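Local atomic coordinates of adenosine deaminase (Burkholderia ambifaria, PDB entry 4GXW), a protein that binds a zinc ion and, as a member of the adenosine and AMP deaminase family, probably catalyses hydrolytic deamination of an adenine-type substrate. Residues A152-P156 / D180-G184; R111-F115 / G338-D342; H241-V246 / H284-M289. All blocks are in the same frame, centred on the assembly; numbering follows the deposited sequence. Where two conformers were deposited one is given.

Contact 1. Residues A152-P156 / D180-G184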
loop_
_atom_site.group_PDB
_atom_site.type_symbol
_atom_site.label_atom_id
_atom_site.label_comp_id
_atom_site.label_asym_id
_atom_site.label_seq_id
_atom_site.Cartn_x
_atom_site.Cartn_y
_atom_site.Cartn_z
ATOM N N ALA A 152 -1.410 -13.490 -3.615
ATOM C CA ALA A 152 -0.569 -12.504 -2.940
ATOM C C ALA A 152 0.900 -12.633 -3.294
ATOM O O ALA A 152 1.366 -13.714 -3.678
ATOM C CB ALA A 152 -0.752 -12.595 -1.417
ATOM N N ARG A 153 1.621 -11.519 -3.179
ATOM C CA ARG A 153 3.082 -11.530 -3.193
ATOM C C ARG A 153 3.610 -10.777 -1.984
ATOM O O ARG A 153 3.001 -9.802 -1.528
ATOM C CB ARG A 153 3.638 -10.877 -4.460
ATOM C CG ARG A 153 3.177 -11.504 -5.766
ATOM C CD ARG A 153 3.734 -12.909 -5.942
ATOM N NE ARG A 153 3.345 -13.487 -7.229
ATOM C CZ ARG A 153 2.181 -14.087 -7.464
ATOM N NH1 ARG A 153 1.272 -14.204 -6.502
ATOM N NH2 ARG A 153 1.924 -14.578 -8.670
ATOM N N LEU A 154 4.757 -11.228 -1.489
ATOM C CA LEU A 154 5.465 -10.586 -0.390
ATOM C C LEU A 154 6.607 -9.744 -0.946
ATOM O O LEU A 154 7.359 -10.198 -1.814
ATOM C CB LEU A 154 6.029 -11.650 0.547
ATOM C CG LEU A 154 6.864 -11.177 1.737
ATOM C CD1 LEU A 154 6.028 -10.259 2.624
ATOM C CD2 LEU A 154 7.370 -12.383 2.518
ATOM N N ILE A 155 6.733 -8.523 -0.436
ATOM C CA ILE A 155 7.763 -7.586 -0.870
ATOM C C ILE A 155 8.585 -7.172 0.350
ATOM O O ILE A 155 8.252 -6.205 1.044
ATOM C CB ILE A 155 7.154 -6.350 -1.575
ATOM C CG1 ILE A 155 6.261 -6.778 -2.747
ATOM C CG2 ILE A 155 8.255 -5.401 -2.053
ATOM C CD1 ILE A 155 5.507 -5.617 -3.408
ATOM N N PRO A 156 9.666 -7.916 0.636
ATOM C CA PRO A 156 10.575 -7.505 1.709
ATOM C C PRO A 156 11.077 -6.101 1.401
ATOM O O PRO A 156 11.458 -5.812 0.258
ATOM C CB PRO A 156 11.690 -8.552 1.640
ATOM C CG PRO A 156 11.018 -9.762 1.034
ATOM C CD PRO A 156 10.065 -9.191 0.015
ATOM N N ASP A 180 8.184 -18.680 -4.643
ATOM C CA ASP A 180 7.377 -18.040 -5.677
ATOM C C ASP A 180 6.592 -16.845 -5.144
ATOM O O ASP A 180 6.318 -15.896 -5.876
ATOM C CB ASP A 180 6.420 -19.045 -6.323
ATOM C CG ASP A 180 7.135 -20.059 -7.200
ATOM O OD1 ASP A 180 8.350 -19.896 -7.447
ATOM O OD2 ASP A 180 6.476 -21.020 -7.648
ATOM N N GLU A 181 6.243 -16.892 -3.861
ATOM C CA GLU A 181 5.489 -15.816 -3.222
ATOM C C GLU A 181 6.273 -14.516 -3.053
ATOM O O GLU A 181 5.674 -13.449 -2.890
ATOM C CB GLU A 181 4.999 -16.268 -1.846
ATOM C CG GLU A 181 3.803 -17.198 -1.873
ATOM C CD GLU A 181 4.161 -18.645 -2.162
ATOM O OE1 GLU A 181 5.366 -18.993 -2.233
ATOM O OE2 GLU A 181 3.220 -19.451 -2.318
ATOM N N VAL A 182 7.601 -14.595 -3.067
ATOM C CA VAL A 182 8.430 -13.445 -2.731
ATOM C C VAL A 182 8.998 -12.861 -4.017
ATOM O O VAL A 182 9.868 -13.460 -4.649
ATOM C CB VAL A 182 9.540 -13.850 -1.741
ATOM C CG1 VAL A 182 10.386 -12.648 -1.358
ATOM C CG2 VAL A 182 8.923 -14.486 -0.500
ATOM N N ALA A 183 8.495 -11.690 -4.397
ATOM C CA ALA A 183 8.608 -11.204 -5.768
ATOM C C ALA A 183 9.614 -10.079 -5.998
ATOM O O ALA A 183 10.061 -9.879 -7.125
ATOM C CB ALA A 183 7.237 -10.777 -6.270
ATOM N N GLY A 184 9.945 -9.324 -4.959
ATOM C CA GLY A 184 10.823 -8.188 -5.150
ATOM C C GLY A 184 11.010 -7.402 -3.883
ATOM O O GLY A 184 10.539 -7.837 -2.823
#
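A chi1 of 177° swings the isobutyl group of Leu154 away from the backbone N and lays CD2 beside Val182 CG2, 4.0 Å away, while the same torsion in Val182 (chi1 -178°) turns CG1 to the ring of Pro156. The two branches of Val182 thus serve two residues of strand 151-159, one of the parallel strands of a TIM barrel. Residues 180-184 close the beta-alpha-beta crossover that runs from this strand through helix 164-176 to strand 184-188, so the contact marks the point where the returning chain rejoins the sheet. Leu154 and Val182 form a single bridge between their backbones. Leu154 N donates to Glu181 O at 2.8 Å. Ala183 N returns a longer bond of 3.2 Å to Leu154 O, and both bonds are nearly straight. Glu181 O also receives the CA-H of Arg153, and Leu154 O that of Val182, so each carbonyl meets a carbon donor besides its N-H. The side chains of Leu154 and Val182 run alongside each other in the same direction; Pro156 meets Val182 CG1 aslant, through CD at 3.7 Å. Next door, Arg153 passes its aliphatic part over the methyl of Ala183, CB to CB 4.0 Å. The Arg153 chain doubles back so that NH1 donates to the carbonyl O of Ala152 at 2.9 Å from well above the carbonyl plane. Glu181 instead sends its carboxylate outward to a salt bridge with Arg142 on helix 130-148. Helix 164-176 packs Met174 against both Val182 and Pro156. At the far end, the carbonyl O of Gly184 takes the CA-H of Ile155 and lies 3.2 Å from Pro156 CD.

Contact 2. Residues R111-F115 / G338-D342; sequences RHAEF and GAWVD
Glu114 OE2 is gripped by two N-H groups, one on each of its lone pairs: the backbone N of Trp340 takes the syn pair at 2.8 Å, and His112 NE2 takes the anti pair at 2.7 Å. Both bonds are nearly straight (163°), and OE2 lies in the plane of the imidazole, making a His-carboxylate hydrogen bond between two residues on the same face of strand 110-117. Together they fix the rotation of the carboxylate and satisfy a buried oxygen. The other oxygen, OE1, is paired with Arg238, whose charge would be expected to favour the ionised carboxylate; Arg238 also makes a cation-pi contact with Trp340. Glu114 reaches this spot on an extended chain beyond CG, and crosses the Trp340 side chain at about a right angle. OE1 stands 3.3 Å above the indole plane but off its rim, near CG, with the carboxylate and ring planes 44° apart; it is 3.6 Å from Trp340 CB. Trp340 is the centre of an inverse gamma turn, closed by a weak bond of 3.2 Å from Val341 N to Ala339 O; this tight bend presents the Trp340 N-H to the strand. On the other side of the turn Val341 slides past His112 in the opposite direction, its CG1 meeting His112 CE1 at 3.5 Å. The methyl of Ala339 fills in beside Glu114 OE2. The connection 338-342 between helix 325-338 and helix 343-371 is thereby clasped to the second strand of the TIM barrel: Trp349 of the latter helix packs on His112, Ala339 and Val341, Ile155 of strand 151-159 touches Glu114 and Trp340, and Thr214 of strand 212-217 lies against the indole.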
loop_
_atom_site.group_PDB
_atom_site.type_symbol
_atom_site.label_atom_id
_atom_site.label_comp_id
_atom_site.label_asym_id
_atom_site.label_seq_id
_atom_site.Cartn_x
_atom_site.Cartn_y
_atom_site.Cartn_z
ATOM N N ARG A 111 -8.430 -9.271 -5.096
ATOM C CA ARG A 111 -8.180 -10.604 -5.639
ATOM C C ARG A 111 -6.698 -10.937 -5.661
ATOM O O ARG A 111 -6.312 -12.098 -5.788
ATOM C CB ARG A 111 -8.785 -10.719 -7.032
ATOM C CG ARG A 111 -10.295 -10.611 -6.983
ATOM C CD ARG A 111 -10.941 -10.582 -8.351
ATOM N NE ARG A 111 -12.398 -10.555 -8.237
ATOM C CZ ARG A 111 -13.230 -10.477 -9.270
ATOM N NH1 ARG A 111 -12.749 -10.432 -10.501
ATOM N NH2 ARG A 111 -14.542 -10.455 -9.071
ATOM N N HIS A 112 -5.875 -9.902 -5.513
ATOM C CA HIS A 112 -4.428 -10.030 -5.549
ATOM C C HIS A 112 -3.848 -8.891 -4.722
ATOM O O HIS A 112 -4.131 -7.722 -4.994
ATOM C CB HIS A 112 -3.933 -9.951 -7.001
ATOM C CG HIS A 112 -2.443 -9.995 -7.137
ATOM N ND1 HIS A 112 -1.727 -11.173 -7.133
ATOM C CD2 HIS A 112 -1.533 -9.001 -7.282
ATOM C CE1 HIS A 112 -0.439 -10.902 -7.260
ATOM N NE2 HIS A 112 -0.296 -9.591 -7.343
ATOM N N ALA A 113 -3.046 -9.234 -3.715
ATOM C CA ALA A 113 -2.442 -8.245 -2.819
ATOM C C ALA A 113 -0.932 -8.428 -2.756
ATOM O O ALA A 113 -0.446 -9.535 -2.515
ATOM C CB ALA A 113 -3.029 -8.357 -1.409
ATOM N N GLU A 114 -0.188 -7.344 -2.957
ATOM C CA GLU A 114 1.259 -7.366 -2.770
ATOM C C GLU A 114 1.543 -6.448 -1.599
ATOM O O GLU A 114 1.143 -5.277 -1.619
ATOM C CB GLU A 114 1.968 -6.901 -4.046
ATOM C CG GLU A 114 1.475 -7.666 -5.269
ATOM C CD GLU A 114 2.202 -7.338 -6.554
ATOM O OE1 GLU A 114 3.190 -6.573 -6.532
ATOM O OE2 GLU A 114 1.776 -7.859 -7.608
ATOM N N PHE A 115 2.198 -6.982 -0.569
ATOM C CA PHE A 115 2.344 -6.258 0.693
ATOM C C PHE A 115 3.779 -6.208 1.200
ATOM O O PHE A 115 4.584 -7.103 0.915
ATOM C CB PHE A 115 1.369 -6.796 1.756
ATOM C CG PHE A 115 1.589 -8.241 2.134
ATOM C CD1 PHE A 115 1.004 -9.270 1.409
ATOM C CD2 PHE A 115 2.365 -8.569 3.233
ATOM C CE1 PHE A 115 1.197 -10.611 1.783
ATOM C CE2 PHE A 115 2.553 -9.894 3.604
ATOM C CZ PHE A 115 1.979 -10.913 2.871
ATOM N N GLY A 338 0.429 -2.620 -13.236
ATOM C CA GLY A 338 1.500 -2.480 -12.265
ATOM C C GLY A 338 1.824 -3.727 -11.461
ATOM O O GLY A 338 2.884 -3.797 -10.850
ATOM N N ALA A 339 0.926 -4.706 -11.454
ATOM C CA ALA A 339 1.105 -5.899 -10.633
ATOM C C ALA A 339 2.306 -6.736 -11.067
ATOM O O ALA A 339 2.692 -6.760 -12.238
ATOM C CB ALA A 339 -0.172 -6.742 -10.631
ATOM N N TRP A 340 2.872 -7.447 -10.102
ATOM C CA TRP A 340 4.033 -8.283 -10.343
ATOM C C TRP A 340 3.592 -9.715 -10.621
ATOM O O TRP A 340 3.846 -10.639 -9.847
ATOM C CB TRP A 340 4.999 -8.173 -9.166
ATOM C CG TRP A 340 5.687 -6.830 -9.138
ATOM C CD1 TRP A 340 5.605 -5.842 -10.093
ATOM C CD2 TRP A 340 6.563 -6.330 -8.121
ATOM N NE1 TRP A 340 6.387 -4.766 -9.724
ATOM C CE2 TRP A 340 6.974 -5.037 -8.517
ATOM C CE3 TRP A 340 7.022 -6.837 -6.905
ATOM C CZ2 TRP A 340 7.843 -4.258 -7.748
ATOM C CZ3 TRP A 340 7.883 -6.067 -6.147
ATOM C CH2 TRP A 340 8.286 -4.795 -6.573
ATOM N N VAL A 341 2.895 -9.866 -11.743
ATOM C CA VAL A 341 2.434 -11.160 -12.232
ATOM C C VAL A 341 2.782 -11.238 -13.709
ATOM O O VAL A 341 3.165 -10.227 -14.308
ATOM C CB VAL A 341 0.907 -11.354 -12.041
ATOM C CG1 VAL A 341 0.545 -11.347 -10.566
ATOM C CG2 VAL A 341 0.101 -10.289 -12.804
ATOM N N ASP A 342 2.651 -12.417 -14.311
ATOM C CA ASP A 342 3.054 -12.530 -15.715
ATOM C C ASP A 342 2.030 -11.944 -16.695
ATOM O O ASP A 342 0.891 -11.623 -16.315
ATOM C CB ASP A 342 3.470 -13.960 -16.102
ATOM C CG ASP A 342 2.344 -14.973 -15.969
ATOM O OD1 ASP A 342 1.158 -14.590 -16.001
ATOM O OD2 ASP A 342 2.654 -16.178 -15.859
#

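Contact 3. Residues H241-V246 / H284-M289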
loop_
_atom_site.group_PDB
_atom_site.type_symbol
_atom_site.label_atom_id
_atom_site.label_comp_id
_atom_site.label_asym_id
_atom_site.label_seq_id
_atom_site.Cartn_x
_atom_site.Cartn_y
_atom_site.Cartn_z
ATOM N N HIS A 241 3.930 6.284 -3.995
ATOM C CA HIS A 241 3.597 7.694 -3.765
ATOM C C HIS A 241 3.961 8.540 -4.989
ATOM O O HIS A 241 3.166 8.670 -5.924
ATOM C CB HIS A 241 4.205 8.261 -2.474
ATOM C CG HIS A 241 3.740 7.580 -1.217
ATOM N ND1 HIS A 241 2.410 7.482 -0.859
ATOM C CD2 HIS A 241 4.445 6.984 -0.224
ATOM C CE1 HIS A 241 2.320 6.858 0.306
ATOM N NE2 HIS A 241 3.541 6.548 0.712
ATOM N N GLY A 242 5.162 9.098 -5.001
ATOM C CA GLY A 242 5.631 9.880 -6.129
ATOM C C GLY A 242 5.067 11.276 -6.259
ATOM O O GLY A 242 5.284 11.913 -7.279
ATOM N N TYR A 243 4.407 11.780 -5.217
ATOM C CA TYR A 243 3.552 12.973 -5.331
ATOM C C TYR A 243 4.247 14.209 -5.877
ATOM O O TYR A 243 3.674 14.944 -6.691
ATOM C CB TYR A 243 2.876 13.315 -3.988
ATOM C CG TYR A 243 2.155 12.135 -3.405
ATOM C CD1 TYR A 243 1.169 11.476 -4.134
ATOM C CD2 TYR A 243 2.469 11.651 -2.144
ATOM C CE1 TYR A 243 0.527 10.362 -3.622
ATOM C CE2 TYR A 243 1.821 10.547 -1.615
ATOM C CZ TYR A 243 0.858 9.900 -2.367
ATOM O OH TYR A 243 0.219 8.778 -1.888
ATOM N N THR A 244 5.466 14.462 -5.421
ATOM C CA THR A 244 6.135 15.701 -5.801
ATOM C C THR A 244 6.573 15.745 -7.269
ATOM O O THR A 244 7.034 16.779 -7.747
ATOM C CB THR A 244 7.317 16.000 -4.875
ATOM O OG1 THR A 244 8.200 14.876 -4.868
ATOM C CG2 THR A 244 6.826 16.259 -3.442
ATOM N N ILE A 245 6.415 14.636 -7.986
ATOM C CA ILE A 245 6.708 14.629 -9.419
ATOM C C ILE A 245 5.864 15.665 -10.167
ATOM O O ILE A 245 6.274 16.142 -11.223
ATOM C CB ILE A 245 6.544 13.216 -10.044
ATOM C CG1 ILE A 245 7.282 13.131 -11.382
ATOM C CG2 ILE A 245 5.080 12.844 -10.188
ATOM C CD1 ILE A 245 7.030 11.844 -12.133
ATOM N N VAL A 246 4.716 16.050 -9.608
ATOM C CA VAL A 246 3.869 17.053 -10.253
ATOM C C VAL A 246 4.577 18.403 -10.367
ATOM O O VAL A 246 4.164 19.252 -11.159
ATOM C CB VAL A 246 2.510 17.242 -9.548
ATOM C CG1 VAL A 246 1.763 15.918 -9.462
ATOM C CG2 VAL A 246 2.701 17.861 -8.165
ATOM N N HIS A 284 -4.045 18.325 -2.729
ATOM C CA HIS A 284 -3.297 17.078 -2.744
ATOM C C HIS A 284 -2.750 16.824 -4.149
ATOM O O HIS A 284 -3.512 16.774 -5.106
ATOM C CB HIS A 284 -4.218 15.935 -2.349
ATOM C CG HIS A 284 -3.505 14.729 -1.834
ATOM N ND1 HIS A 284 -2.489 14.105 -2.527
ATOM C CD2 HIS A 284 -3.677 14.019 -0.694
ATOM C CE1 HIS A 284 -2.064 13.065 -1.833
ATOM N NE2 HIS A 284 -2.766 12.993 -0.716
ATOM N N PRO A 285 -1.425 16.652 -4.278
ATOM C CA PRO A 285 -0.856 16.441 -5.616
ATOM C C PRO A 285 -1.424 15.231 -6.349
ATOM O O PRO A 285 -1.442 15.224 -7.582
ATOM C CB PRO A 285 0.633 16.232 -5.341
ATOM C CG PRO A 285 0.884 16.957 -4.072
ATOM C CD PRO A 285 -0.379 16.810 -3.250
ATOM N N MET A 286 -1.872 14.214 -5.614
ATOM C CA MET A 286 -2.495 13.041 -6.222
ATOM C C MET A 286 -3.615 13.436 -7.184
ATOM O O MET A 286 -3.786 12.820 -8.238
ATOM C CB MET A 286 -3.032 12.095 -5.139
ATOM C CG MET A 286 -3.758 10.857 -5.657
ATOM S SD MET A 286 -4.549 9.906 -4.335
ATOM C CE MET A 286 -5.835 11.038 -3.829
ATOM N N ARG A 287 -4.361 14.478 -6.828
ATOM C CA ARG A 287 -5.501 14.915 -7.630
ATOM C C ARG A 287 -5.092 15.291 -9.061
ATOM O O ARG A 287 -5.879 15.121 -10.002
ATOM C CB ARG A 287 -6.197 16.098 -6.942
ATOM C CG ARG A 287 -7.529 16.511 -7.538
ATOM C CD ARG A 287 -8.006 17.835 -6.943
ATOM N NE ARG A 287 -9.375 18.133 -7.348
ATOM C CZ ARG A 287 -10.436 17.849 -6.603
ATOM N NH1 ARG A 287 -11.656 18.138 -7.037
ATOM N NH2 ARG A 287 -10.268 17.280 -5.414
ATOM N N LYS A 288 -3.866 15.782 -9.212
ATOM C CA LYS A 288 -3.373 16.288 -10.493
ATOM C C LYS A 288 -2.637 15.234 -11.314
ATOM O O LYS A 288 -2.341 15.463 -12.480
ATOM C CB LYS A 288 -2.399 17.452 -10.273
ATOM C CG LYS A 288 -2.897 18.605 -9.422
ATOM C CD LYS A 288 -1.721 19.514 -9.058
ATOM C CE LYS A 288 -2.159 20.802 -8.373
ATOM N NZ LYS A 288 -2.436 20.604 -6.920
ATOM N N MET A 289 -2.301 14.102 -10.708
ATOM C CA MET A 289 -1.414 13.156 -11.391
ATOM C C MET A 289 -1.965 12.561 -12.711
ATOM O O MET A 289 -1.254 12.540 -13.722
ATOM C CB MET A 289 -0.883 12.083 -10.423
ATOM C CG MET A 289 0.103 12.650 -9.391
ATOM S SD MET A 289 0.480 11.535 -8.032
ATOM C CE MET A 289 1.726 10.470 -8.754
#
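The edge of His284 points into a face of Tyr243 in a T-shaped pair: His284 CE1 stands 4.1 Å above the phenol plane, offset toward the rim, and the ring planes are at 87°. Around the edge of the same phenol comes Met289, whose SD lies 4.0 Å from Tyr243 CD1 in a Met-aromatic contact. A bend at chi3 (82°) turns CE of Met289 beyond the sulfur to the carbonyl O of His241, 3.6 Å away. Pro285 sits at the base of the Tyr243 side chain, its CB touching Tyr243 CB and Val246 CG2, and Val246 CG1 meets Met289 CG at 3.7 Å, the valine crossing both partners at about a right angle. The second shell sets these groups. His284 ND1 accepts from Met286 N at 3.1 Å, which restrains the imidazole, and the face of Tyr243 opposite His284 is covered by His241 CA. Tyr243 OH and His241 ND1 share a hydrogen bond of 2.7 Å, lying in the imidazole plane, and the hydroxyl also meets Val265 N. The His241 ring in turn abuts the zinc ligands His35 and His216, the nearest atom of its side chain about 4 Å from the zinc ion, so Tyr243 links the metal site to the loop 284-289. Segment 241-246 follows barrel strand 238-239, and the loop 284-289 follows the short helix 280-283; both pack on strand 261-264, whose Val264 touches Tyr243 and Met286 and whose Phe262 touches Ile245 and Met289.

All three contacts are largely buried, yet they differ in chemistry. Contacts 1 and 2 hold neighbouring strands of one parallel sheet, 151-159 and 110-117, and touch directly through backbone pairs such as Ile155 N with Phe115 O. Contact 1 joins a strand to a returning loop by main-chain bonds and has the more exposed margin at Asp180; contact 2 depends on a buried carboxylate. Contact 3, its centre about 27 Å from that of contact 1 and about 22 Å from that of contact 2, relies on aromatic, sulfur and aliphatic packing, and comes closest to the zinc ion. Along the chain, contacts 1 and 3 both fall within the loop closed by contact 2.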